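Local coordinates for protein ornithine carbamoyltransferase (Giardia intestinalis, PDB 3GRF) that probably catalyses the reversible interconversion of ornithine and carbamoyl phosphate with citrulline and phosphate, a step of the arginine degradation pathway, at residues 57-69 against 308-320. Sequence-based numbering, arbitrary orientation.
Sequences RTRVSLETAMTRL and GNRLHSAMAVLDF
Ala65 lays its CB over helix 308-320 as a knob in the hole formed by Leu311, Ala314, Met315 and Leu318, with Met315 CG 3.6 Å from that methyl. The packing is reciprocal: Leu311 fits among Ser61, Thr64, Ala65 and Arg68, its CD1 3.5 Å from Ala65 N. With CG anti to its own backbone N (chi1 166°), Leu311 carries its branched end toward helix 57-69, where CD1 also meets Thr64 CG2, both methyls touch Arg68 CD, and CD2 lies over one face of the Arg68 guanidinium, off-centre toward its rim. Met315 SD meets the edge of the same group, 3.7 Å from Arg68 NE. On the flank nearer strand 46-51, Leu318 CD1 approaches Met66 SD at 3.9 Å.

Polar contacts gather toward the N-terminal ends of both segments. Bends at chi2 and chi3 curl Arg310 round so that its NH2 donates to Thr58 OG1 (2.9 Å, N-H...O 153°), the hydroxyl standing somewhat out of the guanidinium plane. Two waters extend this link, one joining Arg310 NH1 to Thr58 OG1, the other accepting from Arg310 NH2 and donating to Ser61 OG. The small Ser61 side chain is consistent with the close approach here, its CB resting 3.7 Å from Arg310 CB.

Segments 57-69 and 308-320 cross at -51°, their axes 8.2 Å apart at closest approach, and belong to different halves of the sequence. Helix 303-322, from the Asp/Orn-binding part, thus returns to the carbamoyl phosphate-binding part, as in other transcarbamoylases, and Asp319 adds salt bridges to Arg27 and Arg41. A centre of alanine, leucine and methionine side chains, with a hydrated arginine-hydroxyl network at one end, suggests that this helix pair is held mainly by interlocking apolar side chains, while the polar groups at that end are satisfied partly through water.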
ATOM      1  N   ARG A  57       4.666  14.270  -2.027  1.00 29.44           N
ATOM      2  CA  ARG A  57       4.330  14.699  -3.389  1.00 37.69           C
ATOM      3  C   ARG A  57       4.475  13.580  -4.395  1.00 31.99           C
ATOM      4  O   ARG A  57       3.575  13.333  -5.191  1.00 34.98           O
ATOM      5  CB  ARG A  57       5.227  15.849  -3.854  1.00 36.56           C
ATOM      6  CG  ARG A  57       4.643  17.228  -3.673  1.00 45.85           C
ATOM      7  CD  ARG A  57       5.820  18.185  -3.501  1.00 51.83           C
ATOM      8  NE  ARG A  57       5.849  18.715  -2.156  1.00 53.79           N
ATOM      9  CZ  ARG A  57       6.270  18.061  -1.070  1.00 56.54           C
ATOM     10  NH1 ARG A  57       6.711  16.810  -1.132  1.00 55.22           N
ATOM     11  NH2 ARG A  57       6.226  18.671   0.104  1.00 59.47           N
ATOM     12  N   THR A  58       5.634  12.919  -4.369  1.00 35.35           N
ATOM     13  CA  THR A  58       5.925  11.918  -5.395  1.00 35.98           C
ATOM     14  C   THR A  58       5.031  10.705  -5.151  1.00 32.54           C
ATOM     15  O   THR A  58       4.370  10.235  -6.063  1.00 29.70           O
ATOM     16  CB  THR A  58       7.440  11.593  -5.498  1.00 36.65           C
ATOM     17  OG1 THR A  58       8.135  12.790  -5.876  1.00 36.09           O
ATOM     18  CG2 THR A  58       7.728  10.517  -6.545  1.00 32.94           C
ATOM     19  N   ARG A  59       4.970  10.238  -3.913  1.00 26.61           N
ATOM     20  CA  ARG A  59       4.197   9.062  -3.607  1.00 28.57           C
ATOM     21  C   ARG A  59       2.704   9.238  -3.852  1.00 28.96           C
ATOM     22  O   ARG A  59       2.056   8.358  -4.429  1.00 26.81           O
ATOM     23  CB  ARG A  59       4.398   8.639  -2.164  1.00 35.00           C
ATOM     24  CG  ARG A  59       4.335   7.145  -2.024  1.00 44.14           C
ATOM     25  CD  ARG A  59       3.079   6.707  -1.335  1.00 42.09           C
ATOM     26  NE  ARG A  59       3.375   6.535   0.064  1.00 41.99           N
ATOM     27  CZ  ARG A  59       2.835   5.618   0.855  1.00 37.88           C
ATOM     28  NH1 ARG A  59       1.951   4.735   0.402  1.00 31.06           N
ATOM     29  NH2 ARG A  59       3.209   5.602   2.123  1.00 31.66           N
ATOM     30  N   VAL A  60       2.143  10.354  -3.411  1.00 22.45           N
ATOM     31  CA  VAL A  60       0.679  10.514  -3.527  1.00 25.06           C
ATOM     32  C   VAL A  60       0.312  10.695  -4.987  1.00 26.86           C
ATOM     33  O   VAL A  60      -0.752  10.241  -5.427  1.00 24.89           O
ATOM     34  CB  VAL A  60       0.148  11.716  -2.656  1.00 23.08           C
ATOM     35  CG1 VAL A  60      -1.212  12.249  -3.133  1.00 27.04           C
ATOM     36  CG2 VAL A  60       0.069  11.342  -1.193  1.00 32.16           C
ATOM     37  N   SER A  61       1.143  11.406  -5.746  1.00 25.78           N
ATOM     38  CA  SER A  61       0.767  11.696  -7.150  1.00 24.97           C
ATOM     39  C   SER A  61       0.824  10.417  -7.996  1.00 13.94           C
ATOM     40  O   SER A  61      -0.001  10.200  -8.885  1.00 34.49           O
ATOM     41  CB  SER A  61       1.647  12.808  -7.775  1.00 26.51           C
ATOM     42  OG  SER A  61       3.012  12.452  -7.784  1.00 28.54           O
ATOM     43  N   LEU A  62       1.822   9.589  -7.704  1.00 20.03           N
ATOM     44  CA  LEU A  62       2.064   8.302  -8.374  1.00 23.23           C
ATOM     45  C   LEU A  62       0.953   7.295  -8.100  1.00 30.22           C
ATOM     46  O   LEU A  62       0.415   6.692  -9.032  1.00 27.19           O
ATOM     47  CB  LEU A  62       3.417   7.729  -7.870  1.00 25.54           C
ATOM     48  CG  LEU A  62       4.607   7.742  -8.831  1.00 29.67           C
ATOM     49  CD1 LEU A  62       4.435   8.691 -10.003  1.00 28.97           C
ATOM     50  CD2 LEU A  62       5.964   7.884  -8.170  1.00 24.12           C
ATOM     51  N   GLU A  63       0.609   7.132  -6.812  1.00 24.52           N
ATOM     52  CA  GLU A  63      -0.366   6.164  -6.356  1.00 32.69           C
ATOM     53  C   GLU A  63      -1.777   6.605  -6.848  1.00 31.68           C
ATOM     54  O   GLU A  63      -2.565   5.796  -7.338  1.00 33.54           O
ATOM     55  CB  GLU A  63      -0.289   6.033  -4.807  1.00 26.98           C
ATOM     56  CG  GLU A  63      -0.186   4.569  -4.322  1.00 38.20           C
ATOM     57  CD  GLU A  63       0.177   4.380  -2.861  1.00 29.41           C
ATOM     58  OE1 GLU A  63       1.194   4.972  -2.379  1.00 34.64           O
ATOM     59  OE2 GLU A  63      -0.523   3.590  -2.198  1.00 35.50           O
ATOM     60  N   THR A  64      -2.062   7.905  -6.742  1.00 32.60           N
ATOM     61  CA  THR A  64      -3.311   8.486  -7.221  1.00 29.88           C
ATOM     62  C   THR A  64      -3.421   8.421  -8.741  1.00 28.58           C
ATOM     63  O   THR A  64      -4.527   8.159  -9.277  1.00 30.08           O
ATOM     64  CB  THR A  64      -3.455   9.952  -6.719  1.00 24.06           C
ATOM     65  OG1 THR A  64      -3.339   9.946  -5.320  1.00 27.98           O
ATOM     66  CG2 THR A  64      -4.879  10.531  -7.048  1.00 20.33           C
ATOM     67  N   ALA A  65      -2.294   8.657  -9.439  1.00 27.80           N
ATOM     68  CA  ALA A  65      -2.284   8.650 -10.910  1.00 24.81           C
ATOM     69  C   ALA A  65      -2.752   7.310 -11.379  1.00 30.70           C
ATOM     70  O   ALA A  65      -3.617   7.238 -12.253  1.00 25.72           O
ATOM     71  CB  ALA A  65      -0.903   8.989 -11.487  1.00 31.84           C
ATOM     72  N   MET A  66      -2.260   6.238 -10.747  1.00 28.31           N
ATOM     73  CA  MET A  66      -2.614   4.891 -11.213  1.00 29.41           C
ATOM     74  C   MET A  66      -4.045   4.579 -10.965  1.00 27.81           C
ATOM     75  O   MET A  66      -4.693   3.997 -11.820  1.00 25.79           O
ATOM     76  CB  MET A  66      -1.722   3.796 -10.611  1.00 27.41           C
ATOM     77  CG  MET A  66      -0.244   3.844 -11.043  1.00 29.95           C
ATOM     78  SD  MET A  66       0.051   3.504 -12.802  1.00 28.16           S
ATOM     79  CE  MET A  66      -0.541   1.835 -12.865  1.00 28.06           C
ATOM     80  N   THR A  67      -4.565   4.960  -9.802  1.00 23.92           N
ATOM     81  CA  THR A  67      -6.011   4.781  -9.510  1.00 24.68           C
ATOM     82  C   THR A  67      -6.863   5.495 -10.542  1.00 27.09           C
ATOM     83  O   THR A  67      -7.907   4.986 -10.984  1.00 27.57           O
ATOM     84  CB  THR A  67      -6.341   5.302  -8.108  1.00 27.72           C
ATOM     85  OG1 THR A  67      -5.507   4.607  -7.167  1.00 20.50           O
ATOM     86  CG2 THR A  67      -7.821   5.069  -7.744  1.00 20.71           C
ATOM     87  N   ARG A  68      -6.432   6.678 -10.949  1.00 24.59           N
ATOM     88  CA  ARG A  68      -7.234   7.477 -11.909  1.00 30.14           C
ATOM     89  C   ARG A  68      -7.286   6.908 -13.311  1.00 30.25           C
ATOM     90  O   ARG A  68      -8.175   7.239 -14.095  1.00 27.73           O
ATOM     91  CB  ARG A  68      -6.761   8.917 -11.922  1.00 23.10           C
ATOM     92  CG  ARG A  68      -7.244   9.654 -10.672  1.00 29.00           C
ATOM     93  CD  ARG A  68      -6.622  11.022 -10.561  1.00 44.65           C
ATOM     94  NE  ARG A  68      -7.247  12.027 -11.430  1.00 45.17           N
ATOM     95  CZ  ARG A  68      -8.164  12.916 -11.046  1.00 45.73           C
ATOM     96  NH1 ARG A  68      -8.614  12.912  -9.805  1.00 35.68           N
ATOM     97  NH2 ARG A  68      -8.654  13.803 -11.923  1.00 38.98           N
ATOM     98  N   LEU A  69      -6.282   6.077 -13.606  1.00 26.62           N
ATOM     99  CA  LEU A  69      -6.065   5.407 -14.877  1.00 25.57           C
ATOM    100  C   LEU A  69      -6.633   4.017 -14.752  1.00 26.28           C
ATOM    101  O   LEU A  69      -6.797   3.348 -15.747  1.00 30.49           O
ATOM    102  CB  LEU A  69      -4.566   5.328 -15.154  1.00 26.16           C
ATOM    103  CG  LEU A  69      -3.787   6.234 -16.105  1.00 28.06           C
ATOM    104  CD1 LEU A  69      -4.544   7.381 -16.695  1.00 27.41           C
ATOM    105  CD2 LEU A  69      -2.521   6.711 -15.413  1.00 41.88           C
ATOM    106  N   GLY A 308      -0.020  20.143  -7.160  1.00 24.88           N
ATOM    107  CA  GLY A 308      -1.145  19.323  -7.553  1.00 31.66           C
ATOM    108  C   GLY A 308      -1.018  18.753  -8.949  1.00 35.72           C
ATOM    109  O   GLY A 308      -1.571  17.662  -9.240  1.00 32.86           O
ATOM    110  N   ASN A 309      -0.318  19.499  -9.816  1.00 33.54           N
ATOM    111  CA  ASN A 309      -0.082  19.104 -11.222  1.00 26.70           C
ATOM    112  C   ASN A 309       0.904  17.935 -11.349  1.00 19.27           C
ATOM    113  O   ASN A 309       1.029  17.326 -12.412  1.00 31.70           O
ATOM    114  CB  ASN A 309       0.408  20.307 -12.061  1.00 25.79           C
ATOM    115  CG  ASN A 309      -0.731  21.242 -12.453  1.00 30.16           C
ATOM    116  OD1 ASN A 309      -1.890  20.827 -12.579  1.00 30.85           O
ATOM    117  ND2 ASN A 309      -0.410  22.502 -12.681  1.00 30.27           N
ATOM    118  N   ARG A 310       1.576  17.575 -10.258  1.00 26.63           N
ATOM    119  CA  ARG A 310       2.333  16.333 -10.185  1.00 23.31           C
ATOM    120  C   ARG A 310       1.447  15.170 -10.551  1.00 23.14           C
ATOM    121  O   ARG A 310       1.893  14.240 -11.236  1.00 23.89           O
ATOM    122  CB  ARG A 310       2.964  16.095  -8.795  1.00 21.83           C
ATOM    123  CG  ARG A 310       4.164  17.017  -8.458  1.00 22.11           C
ATOM    124  CD  ARG A 310       5.305  16.858  -9.498  1.00 17.97           C
ATOM    125  NE  ARG A 310       5.874  15.508  -9.369  1.00 25.50           N
ATOM    126  CZ  ARG A 310       6.719  15.106  -8.406  1.00 35.58           C
ATOM    127  NH1 ARG A 310       7.199  15.962  -7.507  1.00 32.42           N
ATOM    128  NH2 ARG A 310       7.106  13.839  -8.351  1.00 29.01           N
ATOM    129  N   LEU A 311       0.181  15.253 -10.148  1.00 31.38           N
ATOM    130  CA  LEU A 311      -0.794  14.185 -10.380  1.00 27.02           C
ATOM    131  C   LEU A 311      -1.007  13.984 -11.873  1.00 30.51           C
ATOM    132  O   LEU A 311      -0.796  12.910 -12.407  1.00 28.09           O
ATOM    133  CB  LEU A 311      -2.137  14.452  -9.630  1.00 22.16           C
ATOM    134  CG  LEU A 311      -3.344  13.561 -10.078  1.00 24.45           C
ATOM    135  CD1 LEU A 311      -3.083  12.047  -9.900  1.00 23.03           C
ATOM    136  CD2 LEU A 311      -4.667  13.957  -9.519  1.00 24.84           C
ATOM    137  N   HIS A 312      -1.493  15.022 -12.535  1.00 29.24           N
ATOM    138  CA  HIS A 312      -1.841  14.904 -13.943  1.00 28.15           C
ATOM    139  C   HIS A 312      -0.622  14.670 -14.848  1.00 25.82           C
ATOM    140  O   HIS A 312      -0.686  13.963 -15.831  1.00 18.86           O
ATOM    141  CB  HIS A 312      -2.569  16.188 -14.347  1.00 32.09           C
ATOM    142  CG  HIS A 312      -3.610  16.614 -13.359  1.00 24.35           C
ATOM    143  ND1 HIS A 312      -4.733  15.860 -13.094  1.00 17.55           N
ATOM    144  CD2 HIS A 312      -3.665  17.681 -12.531  1.00 24.15           C
ATOM    145  CE1 HIS A 312      -5.454  16.470 -12.176  1.00 24.56           C
ATOM    146  NE2 HIS A 312      -4.830  17.583 -11.824  1.00 24.34           N
ATOM    147  N   SER A 313       0.506  15.293 -14.537  1.00 23.40           N
ATOM    148  CA  SER A 313       1.743  15.005 -15.301  1.00 22.18           C
ATOM    149  C   SER A 313       2.271  13.578 -15.062  1.00 25.24           C
ATOM    150  O   SER A 313       2.961  13.001 -15.902  1.00 27.34           O
ATOM    151  CB  SER A 313       2.774  16.042 -14.947  1.00 25.38           C
ATOM    152  OG  SER A 313       2.922  16.057 -13.536  1.00 24.77           O
ATOM    153  N   ALA A 314       1.911  13.000 -13.931  1.00 24.68           N
ATOM    154  CA  ALA A 314       2.299  11.624 -13.641  1.00 22.69           C
ATOM    155  C   ALA A 314       1.450  10.701 -14.459  1.00 27.32           C
ATOM    156  O   ALA A 314       1.974   9.726 -14.988  1.00 25.89           O
ATOM    157  CB  ALA A 314       2.169  11.293 -12.134  1.00 26.58           C
ATOM    158  N   MET A 315       0.141  10.989 -14.569  1.00 27.20           N
ATOM    159  CA  MET A 315      -0.766  10.104 -15.297  1.00 27.16           C
ATOM    160  C   MET A 315      -0.330  10.055 -16.758  1.00 28.43           C
ATOM    161  O   MET A 315      -0.478   9.024 -17.423  1.00 29.37           O
ATOM    162  CB  MET A 315      -2.220  10.607 -15.251  1.00 24.91           C
ATOM    163  CG  MET A 315      -2.854  10.793 -13.869  1.00 29.38           C
ATOM    164  SD  MET A 315      -4.493  11.575 -13.883  1.00 29.91           S
ATOM    165  CE  MET A 315      -4.302  12.881 -15.082  1.00 45.08           C
ATOM    166  N   ALA A 316       0.147  11.189 -17.269  1.00 33.02           N
ATOM    167  CA  ALA A 316       0.566  11.312 -18.667  1.00 25.00           C
ATOM    168  C   ALA A 316       1.815  10.525 -18.884  1.00 21.22           C
ATOM    169  O   ALA A 316       1.949   9.775 -19.833  1.00 20.42           O
ATOM    170  CB  ALA A 316       0.788  12.779 -19.049  1.00 23.19           C
ATOM    171  N   VAL A 317       2.806  10.708 -18.020  1.00 24.57           N
ATOM    172  CA  VAL A 317       4.023   9.953 -18.186  1.00 23.28           C
ATOM    173  C   VAL A 317       3.874   8.430 -18.094  1.00 24.71           C
ATOM    174  O   VAL A 317       4.414   7.698 -18.930  1.00 33.19           O
ATOM    175  CB  VAL A 317       5.048  10.402 -17.131  1.00 28.19           C
ATOM    176  CG1 VAL A 317       6.232   9.517 -17.206  1.00 23.13           C
ATOM    177  CG2 VAL A 317       5.400  11.883 -17.371  1.00 22.22           C
ATOM    178  N   LEU A 318       3.147   7.957 -17.077  1.00 27.53           N
ATOM    179  CA  LEU A 318       2.855   6.528 -16.881  1.00 24.45           C
ATOM    180  C   LEU A 318       2.091   6.006 -18.090  1.00 24.62           C
ATOM    181  O   LEU A 318       2.452   5.035 -18.661  1.00 27.17           O
ATOM    182  CB  LEU A 318       2.066   6.309 -15.578  1.00 21.63           C
ATOM    183  CG  LEU A 318       2.907   6.660 -14.309  1.00 27.12           C
ATOM    184  CD1 LEU A 318       2.104   6.758 -13.018  1.00 24.30           C
ATOM    185  CD2 LEU A 318       4.058   5.659 -14.122  1.00 24.11           C
ATOM    186  N   ASP A 319       1.045   6.690 -18.492  1.00 25.34           N
ATOM    187  CA  ASP A 319       0.262   6.259 -19.638  1.00 21.83           C
ATOM    188  C   ASP A 319       1.117   6.051 -20.862  1.00 26.15           C
ATOM    189  O   ASP A 319       1.078   5.001 -21.498  1.00 34.88           O
ATOM    190  CB  ASP A 319      -0.821   7.291 -19.956  1.00 29.41           C
ATOM    191  CG  ASP A 319      -1.707   6.840 -21.091  1.00 34.64           C
ATOM    192  OD1 ASP A 319      -2.493   5.906 -20.842  1.00 34.80           O
ATOM    193  OD2 ASP A 319      -1.585   7.383 -22.219  1.00 35.62           O
ATOM    194  N   PHE A 320       1.897   7.069 -21.186  1.00 29.18           N
ATOM    195  CA  PHE A 320       2.795   7.038 -22.310  1.00 31.41           C
ATOM    196  C   PHE A 320       3.798   5.905 -22.230  1.00 27.63           C
ATOM    197  O   PHE A 320       4.035   5.249 -23.214  1.00 29.07           O
ATOM    198  CB  PHE A 320       3.529   8.371 -22.363  1.00 37.04           C
ATOM    199  CG  PHE A 320       4.347   8.582 -23.597  1.00 30.34           C
ATOM    200  CD1 PHE A 320       3.738   8.714 -24.832  1.00 41.17           C
ATOM    201  CD2 PHE A 320       5.719   8.729 -23.507  1.00 45.05           C
ATOM    202  CE1 PHE A 320       4.491   8.968 -25.954  1.00 48.84           C
ATOM    203  CE2 PHE A 320       6.473   8.979 -24.626  1.00 48.59           C
ATOM    204  CZ  PHE A 320       5.853   9.100 -25.849  1.00 36.84           C
TER
HETATM  205  O   HOH W   1       9.426  15.507  -5.250  1.00 28.18           O
HETATM  206  O   HOH W   2       4.986  12.157  -9.867  1.00 33.24           O